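Local coordinates for AgaA (Rhizobium radiobacter, PDB 6HLX), which binds the opine agropinic acid as a periplasmic solute-binding protein and probably hands it to an ABC transporter for import, at residues Asp387-Gly395 and Ile413-Arg421; Met292-Phe302 and Val430-Leu441. One frame throughout, in Å; residues are numbered along the deposited sequence.

Contact 1 of 2, residues Asp387-Gly395 and Ile413-Arg421; sequences DWLSNYYYG and INDLLDKGR
The guanidinium of Arg-421 meets Asp-387, Ser-390, Tyr-394 and Asp-418 at its edges, while Leu-417 O lies over the centre of one face. The Tyr-394 ring stands nearly upright to it, the planes 81° apart; the amide of Asn-414 lies over one face of that ring, offset toward the rim, and Asp-418 OD2 sits in plane at its edge. Arg-421, bent at chi3 (-65°), turns its guanidinium to Ser-390 and Asp-418, and NH2 points almost straight (174°) at Ser-390 OG, 2.9 Å off. Arg-421 NE gives only a weak bond to Asp-387 OD1 (3.0 Å) within a salt bridge. NH1 and NH2 grip Asp-418 OD1 on its anti side, leaving the syn lone pair of Asp-418 OD2 to the Tyr-394 OH (2.8 Å). Ser-390 OG donates to Asp-387 OD1, and a water bridges that oxygen to Leu-417 O. Next to this polar cluster, Leu-417 fits CD1 against Tyr-393 CB (3.9 Å) and CD2 against Leu-389 CB between helices 388-393 and 411-422, which run nearly antiparallel; helix 426-443 packs on Leu-389 and Tyr-393. One arginine serves two carboxylates, which probably favours their ionised forms and fixes the guanidinium's rotation.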
# COMPACT_ATOMS: atom_id res chain seq x y z
N ASP A 387 0.73 -9.74 -10.84
CA ASP A 387 1.53 -10.34 -9.76
C ASP A 387 1.38 -9.61 -8.42
O ASP A 387 1.96 -10.06 -7.42
CB ASP A 387 3.01 -10.52 -10.14
CG ASP A 387 3.75 -11.42 -9.16
OD1 ASP A 387 3.27 -12.54 -8.89
OD2 ASP A 387 4.77 -10.96 -8.60
N TRP A 388 0.55 -8.54 -8.35
CA TRP A 388 0.24 -7.93 -7.04
C TRP A 388 -0.31 -9.04 -6.12
O TRP A 388 -0.15 -8.99 -4.90
CB TRP A 388 -0.80 -6.80 -7.18
CG TRP A 388 -2.21 -7.24 -7.53
CD1 TRP A 388 -2.76 -7.29 -8.77
CD2 TRP A 388 -3.28 -7.53 -6.60
NE1 TRP A 388 -4.10 -7.64 -8.69
CE2 TRP A 388 -4.44 -7.77 -7.36
CE3 TRP A 388 -3.36 -7.61 -5.19
CZ2 TRP A 388 -5.69 -8.05 -6.76
CZ3 TRP A 388 -4.59 -7.91 -4.59
CH2 TRP A 388 -5.73 -8.16 -5.38
N LEU A 389 -0.95 -10.07 -6.72
CA LEU A 389 -1.51 -11.20 -5.98
C LEU A 389 -0.49 -11.96 -5.14
O LEU A 389 -0.85 -12.50 -4.10
CB LEU A 389 -2.22 -12.15 -6.96
CG LEU A 389 -3.48 -11.55 -7.63
CD1 LEU A 389 -3.88 -12.36 -8.90
CD2 LEU A 389 -4.65 -11.47 -6.61
N SER A 390 0.79 -12.05 -5.61
CA SER A 390 1.79 -12.83 -4.85
C SER A 390 2.00 -12.24 -3.46
O SER A 390 2.16 -12.97 -2.49
CB SER A 390 3.14 -12.86 -5.56
OG SER A 390 3.13 -13.85 -6.57
N ASN A 391 1.98 -10.90 -3.37
CA ASN A 391 2.16 -10.20 -2.11
C ASN A 391 1.08 -10.60 -1.08
O ASN A 391 1.37 -10.69 0.11
CB ASN A 391 2.19 -8.70 -2.36
CG ASN A 391 2.36 -7.86 -1.12
OD1 ASN A 391 3.24 -8.11 -0.25
ND2 ASN A 391 1.51 -6.87 -1.01
N TYR A 392 -0.15 -10.91 -1.57
CA TYR A 392 -1.28 -11.33 -0.74
C TYR A 392 -1.33 -12.84 -0.48
O TYR A 392 -1.74 -13.25 0.60
CB TYR A 392 -2.60 -10.91 -1.44
CG TYR A 392 -2.89 -9.44 -1.24
CD1 TYR A 392 -2.20 -8.46 -1.96
CD2 TYR A 392 -3.85 -9.03 -0.31
CE1 TYR A 392 -2.41 -7.10 -1.71
CE2 TYR A 392 -4.08 -7.67 -0.07
CZ TYR A 392 -3.36 -6.71 -0.78
OH TYR A 392 -3.55 -5.39 -0.48
N TYR A 393 -1.00 -13.66 -1.50
CA TYR A 393 -1.24 -15.12 -1.47
C TYR A 393 -0.06 -16.06 -1.37
O TYR A 393 -0.25 -17.21 -0.98
CB TYR A 393 -2.03 -15.51 -2.74
CG TYR A 393 -3.47 -15.04 -2.70
CD1 TYR A 393 -3.83 -13.76 -3.11
CD2 TYR A 393 -4.49 -15.89 -2.25
CE1 TYR A 393 -5.14 -13.31 -3.04
CE2 TYR A 393 -5.82 -15.46 -2.20
CZ TYR A 393 -6.13 -14.17 -2.58
OH TYR A 393 -7.44 -13.73 -2.53
N TYR A 394 1.13 -15.63 -1.83
CA TYR A 394 2.28 -16.55 -1.88
C TYR A 394 2.74 -16.97 -0.48
O TYR A 394 2.57 -16.23 0.48
CB TYR A 394 3.45 -15.86 -2.60
CG TYR A 394 4.45 -16.84 -3.18
CD1 TYR A 394 4.18 -17.51 -4.37
CD2 TYR A 394 5.63 -17.13 -2.52
CE1 TYR A 394 5.08 -18.42 -4.90
CE2 TYR A 394 6.54 -18.05 -3.04
CZ TYR A 394 6.28 -18.67 -4.26
OH TYR A 394 7.17 -19.57 -4.80
N GLY A 395 3.38 -18.13 -0.41
CA GLY A 395 4.04 -18.57 0.81
C GLY A 395 5.42 -17.92 0.83
O GLY A 395 5.53 -16.70 1.01
N ILE A 413 -1.31 -22.85 -5.21
CA ILE A 413 -1.33 -21.39 -5.39
C ILE A 413 0.08 -20.89 -5.72
O ILE A 413 0.25 -20.11 -6.65
CB ILE A 413 -1.95 -20.67 -4.15
CG1 ILE A 413 -3.49 -20.75 -4.22
CG2 ILE A 413 -1.51 -19.19 -4.07
CD1 ILE A 413 -4.25 -20.23 -3.00
N ASN A 414 1.11 -21.37 -4.97
CA ASN A 414 2.50 -20.94 -5.21
C ASN A 414 2.93 -21.25 -6.64
O ASN A 414 3.52 -20.40 -7.30
CB ASN A 414 3.47 -21.61 -4.23
CG ASN A 414 3.30 -21.21 -2.78
OD1 ASN A 414 3.77 -21.91 -1.87
ND2 ASN A 414 2.64 -20.10 -2.53
N ASP A 415 2.64 -22.48 -7.09
CA ASP A 415 3.01 -22.94 -8.43
C ASP A 415 2.36 -22.10 -9.51
O ASP A 415 3.04 -21.71 -10.46
CB ASP A 415 2.67 -24.44 -8.60
CG ASP A 415 3.56 -25.33 -7.77
OD1 ASP A 415 4.64 -24.86 -7.32
OD2 ASP A 415 3.22 -26.52 -7.60
N LEU A 416 1.08 -21.77 -9.34
CA LEU A 416 0.35 -20.94 -10.30
C LEU A 416 0.91 -19.52 -10.30
O LEU A 416 1.14 -18.96 -11.38
CB LEU A 416 -1.16 -20.91 -10.00
CG LEU A 416 -1.92 -22.19 -10.37
CD1 LEU A 416 -3.28 -22.21 -9.69
CD2 LEU A 416 -2.05 -22.35 -11.91
N LEU A 417 1.16 -18.93 -9.12
CA LEU A 417 1.73 -17.57 -9.12
C LEU A 417 3.14 -17.54 -9.72
O LEU A 417 3.48 -16.60 -10.44
CB LEU A 417 1.74 -16.98 -7.70
CG LEU A 417 0.34 -16.74 -7.09
CD1 LEU A 417 0.42 -16.51 -5.59
CD2 LEU A 417 -0.43 -15.60 -7.81
N ASP A 418 3.95 -18.57 -9.45
CA ASP A 418 5.29 -18.66 -10.03
C ASP A 418 5.20 -18.75 -11.56
O ASP A 418 5.92 -18.04 -12.26
CB ASP A 418 6.06 -19.86 -9.45
CG ASP A 418 6.55 -19.63 -8.03
OD1 ASP A 418 6.65 -18.46 -7.61
OD2 ASP A 418 6.87 -20.62 -7.34
N LYS A 419 4.26 -19.57 -12.07
CA LYS A 419 4.08 -19.70 -13.52
C LYS A 419 3.58 -18.38 -14.13
O LYS A 419 4.06 -17.97 -15.19
CB LYS A 419 3.10 -20.85 -13.86
CG LYS A 419 3.14 -21.24 -15.33
CD LYS A 419 2.19 -22.39 -15.65
CE LYS A 419 2.20 -22.73 -17.13
NZ LYS A 419 1.19 -23.79 -17.47
N GLY A 420 2.66 -17.71 -13.42
CA GLY A 420 2.10 -16.44 -13.88
C GLY A 420 3.16 -15.36 -14.05
O GLY A 420 3.12 -14.60 -15.01
N ARG A 421 4.12 -15.29 -13.09
CA ARG A 421 5.21 -14.30 -13.07
C ARG A 421 6.29 -14.59 -14.10
O ARG A 421 7.05 -13.70 -14.46
CB ARG A 421 5.88 -14.37 -11.69
CG ARG A 421 6.19 -13.03 -11.07
CD ARG A 421 6.86 -13.26 -9.72
NE ARG A 421 5.97 -13.91 -8.75
CZ ARG A 421 6.13 -15.14 -8.26
NH1 ARG A 421 7.18 -15.87 -8.63
NH2 ARG A 421 5.28 -15.62 -7.37
O HOH W 1 1.93 -14.38 -10.36

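Contact 2 of 2, residues Met292-Phe302 and Val430-Leu441. With ACT (acetate ion), chain G; ACT (acetate ion), chain J.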
# COMPACT_ATOMS: atom_id res chain seq x y z
N MET A 292 -5.78 -9.34 -15.00
CA MET A 292 -5.90 -10.77 -15.25
C MET A 292 -6.43 -11.46 -14.00
O MET A 292 -6.06 -11.09 -12.87
CB MET A 292 -4.57 -11.36 -15.71
CG MET A 292 -4.21 -10.83 -17.12
SD MET A 292 -2.72 -11.57 -17.80
CE MET A 292 -1.46 -10.83 -16.72
N GLY A 293 -7.38 -12.38 -14.23
CA GLY A 293 -8.08 -13.07 -13.16
C GLY A 293 -9.49 -12.52 -12.98
O GLY A 293 -10.32 -13.17 -12.34
N TYR A 294 -9.76 -11.30 -13.52
CA TYR A 294 -11.09 -10.69 -13.42
C TYR A 294 -12.08 -11.57 -14.17
O TYR A 294 -11.77 -12.07 -15.26
CB TYR A 294 -11.10 -9.29 -14.07
CG TYR A 294 -12.47 -8.64 -14.03
CD1 TYR A 294 -12.89 -7.92 -12.91
CD2 TYR A 294 -13.35 -8.77 -15.10
CE1 TYR A 294 -14.16 -7.34 -12.87
CE2 TYR A 294 -14.63 -8.22 -15.05
CZ TYR A 294 -15.02 -7.48 -13.94
OH TYR A 294 -16.26 -6.90 -13.91
N SER A 295 -13.30 -11.72 -13.61
CA SER A 295 -14.34 -12.54 -14.26
C SER A 295 -15.71 -12.10 -13.77
O SER A 295 -15.95 -12.04 -12.56
CB SER A 295 -14.12 -14.02 -13.96
OG SER A 295 -15.32 -14.78 -14.10
N ASP A 296 -16.63 -11.82 -14.71
CA ASP A 296 -18.01 -11.46 -14.34
C ASP A 296 -18.74 -12.68 -13.78
O ASP A 296 -19.53 -12.54 -12.84
CB ASP A 296 -18.79 -10.90 -15.54
CG ASP A 296 -18.37 -9.50 -15.92
OD1 ASP A 296 -18.29 -8.63 -15.02
OD2 ASP A 296 -18.12 -9.26 -17.12
N ALA A 297 -18.44 -13.85 -14.34
CA ALA A 297 -19.04 -15.15 -14.00
C ALA A 297 -18.72 -15.59 -12.57
O ALA A 297 -19.57 -16.23 -11.96
CB ALA A 297 -18.58 -16.22 -14.97
N LYS A 298 -17.49 -15.27 -12.06
CA LYS A 298 -17.03 -15.65 -10.71
C LYS A 298 -17.20 -14.53 -9.67
O LYS A 298 -16.73 -14.66 -8.53
CB LYS A 298 -15.55 -16.08 -10.75
CG LYS A 298 -15.24 -17.23 -11.71
CD LYS A 298 -13.73 -17.47 -11.76
CE LYS A 298 -13.28 -18.22 -13.00
NZ LYS A 298 -11.82 -18.52 -12.92
N ALA A 299 -17.83 -13.41 -10.07
CA ALA A 299 -17.98 -12.23 -9.21
C ALA A 299 -19.00 -12.41 -8.08
O ALA A 299 -19.05 -11.59 -7.16
CB ALA A 299 -18.32 -11.00 -10.06
N ASN A 300 -19.79 -13.50 -8.14
CA ASN A 300 -20.81 -13.78 -7.14
C ASN A 300 -20.64 -15.15 -6.52
O ASN A 300 -21.62 -15.84 -6.23
CB ASN A 300 -22.21 -13.54 -7.72
CG ASN A 300 -22.47 -12.08 -7.89
OD1 ASN A 300 -22.78 -11.36 -6.94
ND2 ASN A 300 -22.33 -11.60 -9.11
N TYR A 301 -19.36 -15.52 -6.26
CA TYR A 301 -19.06 -16.80 -5.62
C TYR A 301 -19.73 -16.85 -4.26
O TYR A 301 -20.40 -17.85 -3.93
CB TYR A 301 -17.54 -16.98 -5.50
CG TYR A 301 -17.14 -18.30 -4.87
CD1 TYR A 301 -16.97 -18.41 -3.50
CD2 TYR A 301 -16.88 -19.42 -5.66
CE1 TYR A 301 -16.59 -19.62 -2.91
CE2 TYR A 301 -16.46 -20.62 -5.09
CZ TYR A 301 -16.33 -20.72 -3.72
OH TYR A 301 -15.93 -21.90 -3.15
N PHE A 302 -19.59 -15.76 -3.48
CA PHE A 302 -20.25 -15.67 -2.18
C PHE A 302 -21.55 -14.89 -2.33
O PHE A 302 -21.81 -14.28 -3.36
CB PHE A 302 -19.33 -14.98 -1.15
CG PHE A 302 -18.07 -15.75 -0.83
CD1 PHE A 302 -18.13 -16.94 -0.10
CD2 PHE A 302 -16.83 -15.30 -1.27
CE1 PHE A 302 -16.98 -17.67 0.16
CE2 PHE A 302 -15.67 -16.03 -0.99
CZ PHE A 302 -15.76 -17.22 -0.28
N VAL A 430 -3.29 -15.08 -18.69
CA VAL A 430 -4.68 -14.96 -18.25
C VAL A 430 -5.27 -16.34 -17.83
O VAL A 430 -5.98 -16.40 -16.82
CB VAL A 430 -5.57 -14.15 -19.22
CG1 VAL A 430 -6.01 -14.95 -20.42
CG2 VAL A 430 -6.77 -13.52 -18.48
N LYS A 431 -4.89 -17.45 -18.52
CA LYS A 431 -5.35 -18.80 -18.18
C LYS A 431 -4.84 -19.20 -16.79
O LYS A 431 -5.53 -19.89 -16.03
CB LYS A 431 -4.80 -19.83 -19.19
CG LYS A 431 -5.23 -19.62 -20.64
CD LYS A 431 -4.65 -20.75 -21.50
CE LYS A 431 -4.87 -20.57 -22.97
NZ LYS A 431 -4.25 -21.68 -23.74
N ILE A 432 -3.60 -18.78 -16.48
CA ILE A 432 -2.95 -19.07 -15.20
C ILE A 432 -3.68 -18.34 -14.07
O ILE A 432 -4.02 -18.96 -13.06
CB ILE A 432 -1.44 -18.70 -15.26
CG1 ILE A 432 -0.70 -19.56 -16.32
CG2 ILE A 432 -0.80 -18.84 -13.88
CD1 ILE A 432 0.59 -18.90 -16.81
N TYR A 433 -3.91 -17.03 -14.22
CA TYR A 433 -4.59 -16.27 -13.16
C TYR A 433 -6.06 -16.72 -12.99
O TYR A 433 -6.56 -16.70 -11.87
CB TYR A 433 -4.44 -14.75 -13.37
CG TYR A 433 -3.01 -14.33 -13.17
CD1 TYR A 433 -2.42 -14.33 -11.90
CD2 TYR A 433 -2.19 -14.01 -14.26
CE1 TYR A 433 -1.09 -13.98 -11.71
CE2 TYR A 433 -0.86 -13.65 -14.08
CZ TYR A 433 -0.30 -13.66 -12.81
OH TYR A 433 1.02 -13.37 -12.64
N ASP A 434 -6.71 -17.15 -14.09
CA ASP A 434 -8.08 -17.67 -14.00
C ASP A 434 -8.12 -18.94 -13.13
O ASP A 434 -9.02 -19.11 -12.31
CB ASP A 434 -8.67 -17.95 -15.38
CG ASP A 434 -9.03 -16.72 -16.20
OD1 ASP A 434 -9.24 -15.63 -15.59
OD2 ASP A 434 -9.10 -16.83 -17.44
N ALA A 435 -7.12 -19.85 -13.31
CA ALA A 435 -7.03 -21.06 -12.50
C ALA A 435 -6.68 -20.70 -11.04
O ALA A 435 -7.20 -21.30 -10.10
CB ALA A 435 -6.00 -22.03 -13.08
N PHE A 436 -5.82 -19.67 -10.86
CA PHE A 436 -5.44 -19.20 -9.52
C PHE A 436 -6.70 -18.72 -8.78
O PHE A 436 -6.89 -19.06 -7.61
CB PHE A 436 -4.41 -18.04 -9.61
CG PHE A 436 -4.43 -17.17 -8.37
CD1 PHE A 436 -3.76 -17.56 -7.21
CD2 PHE A 436 -5.20 -16.02 -8.32
CE1 PHE A 436 -3.85 -16.81 -6.04
CE2 PHE A 436 -5.31 -15.27 -7.13
CZ PHE A 436 -4.62 -15.67 -6.01
N VAL A 437 -7.57 -17.96 -9.47
CA VAL A 437 -8.78 -17.38 -8.86
C VAL A 437 -9.69 -18.49 -8.28
O VAL A 437 -10.19 -18.36 -7.16
CB VAL A 437 -9.51 -16.44 -9.83
CG1 VAL A 437 -10.95 -16.23 -9.39
CG2 VAL A 437 -8.79 -15.09 -9.94
N ASP A 438 -9.88 -19.60 -9.02
CA ASP A 438 -10.69 -20.73 -8.53
C ASP A 438 -10.14 -21.25 -7.19
O ASP A 438 -10.90 -21.47 -6.25
CB ASP A 438 -10.67 -21.86 -9.56
CG ASP A 438 -11.40 -21.54 -10.86
OD1 ASP A 438 -12.06 -20.48 -10.92
OD2 ASP A 438 -11.34 -22.37 -11.79
N ARG A 439 -8.80 -21.44 -7.12
CA ARG A 439 -8.17 -21.95 -5.89
C ARG A 439 -8.21 -20.89 -4.77
O ARG A 439 -8.39 -21.25 -3.60
CB ARG A 439 -6.74 -22.41 -6.16
CG ARG A 439 -6.10 -23.04 -4.93
CD ARG A 439 -5.88 -24.51 -5.10
NE ARG A 439 -5.31 -25.13 -3.91
CZ ARG A 439 -5.86 -26.16 -3.28
NH1 ARG A 439 -5.26 -26.70 -2.22
NH2 ARG A 439 -7.01 -26.67 -3.70
N ALA A 440 -8.06 -19.60 -5.12
CA ALA A 440 -8.13 -18.50 -4.14
C ALA A 440 -9.53 -18.45 -3.50
O ALA A 440 -9.66 -18.14 -2.32
CB ALA A 440 -7.84 -17.18 -4.84
N LEU A 441 -10.58 -18.70 -4.28
CA LEU A 441 -11.95 -18.69 -3.74
C LEU A 441 -12.19 -19.92 -2.87
O LEU A 441 -12.74 -19.82 -1.77
CB LEU A 441 -12.97 -18.67 -4.89
CG LEU A 441 -13.08 -17.35 -5.64
CD1 LEU A 441 -13.80 -17.55 -6.99
CD2 LEU A 441 -13.81 -16.30 -4.78
C ACT G . -16.25 -13.28 -17.78
O ACT G . -16.04 -12.05 -17.58
OXT ACT G . -15.41 -14.11 -18.14
CH3 ACT G . -17.64 -13.82 -17.52
C ACT J . -7.22 -29.40 -1.38
O ACT J . -8.23 -29.04 -2.06
OXT ACT J . -7.00 -29.07 -0.19
CH3 ACT J . -6.18 -30.32 -2.07
O HOH W 2 -10.98 -15.69 -13.25
O HOH W 3 -9.28 -12.94 -16.37
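Met-292 to Phe-302, an irregular segment with a type I turn at Asp-296 to Ala-299, runs along helix 426-443, its backbone nearest at Gly-293 and Asp-434, whose CA atoms are 4.7 Å apart. This is loop-on-helix packing in the lobe that holds the sheet with strand 240-245; an ST motif, Lys-298 N to Ser-295 OG, helps shape the turn. Gly-293, with positive phi, lets the backbone come close to the helix, its O 3.4 Å from Val-437 CG2. At the Met-292 end of the segment, Met-292 lays CG on Val-430 CG2 and CB on Tyr-433 CD2 (3.8 Å). The bend at its chi3 (-69°) swings CE back to Tyr-433 CE2, and the sulfur makes an oblique Met-aromatic contact with that ring. Tyr-433 OH bonds to Arg-429. At the far end, Leu-441 sets CB over the face of the Tyr-301 ring, a CH-pi contact 3.9 Å from the centroid and 6° off the normal. With CG anti to the backbone N, the Tyr-301 side chain slides past Leu-441 in the opposite direction, and its hydroxyl bonds to Gln-259. Leu-441 CD2 also meets Phe-302 CE2 obliquely. Between these apolar ends lies a wet, charged middle. Two waters join Asp-434 OD1 to the loop: one donates to Gly-293 O and accepts from Lys-298 NZ, the other accepts from Gly-293 N and donates to Tyr-294 O. Acetate ions, probably from the crystallisation liquor, accept from Asp-296 N (chain G) and Arg-439 NH2 (chain J). Lys-298, extended beyond CG, rests CD on Val-437 CG1 and crosses Asp-438 at about a right angle. Its NZ makes a hydrogen-bonded salt bridge to Asp-438 OD1 at 2.8 Å, met from above the carboxylate plane, 42° out of it.

In the fold
From the N terminus, the chain first reaches 292-302, in the loop between strand 280-281 and helix 306-315, which waits 128 residues for its partner. It then passes through helix 388-393 and, after an 18-residue step, folds back with helix 411-422 to close contact 1. Helix 426-443 follows directly and closes contact 2, so contact 1 is nested inside the larger loop. Their centres lie 14 Å apart, and helix 426-443 joins them: one side takes the 292-302 loop, while Phe-436 packs on Leu-417 and edge-to-face on Tyr-393. Ile-432 and Arg-439 also touch helix 411-422. The side chain of Tyr-393 lies about 13 Å from the bound agropinic acid, and its OH bonds to Tyr-448 OH in strand 446-451.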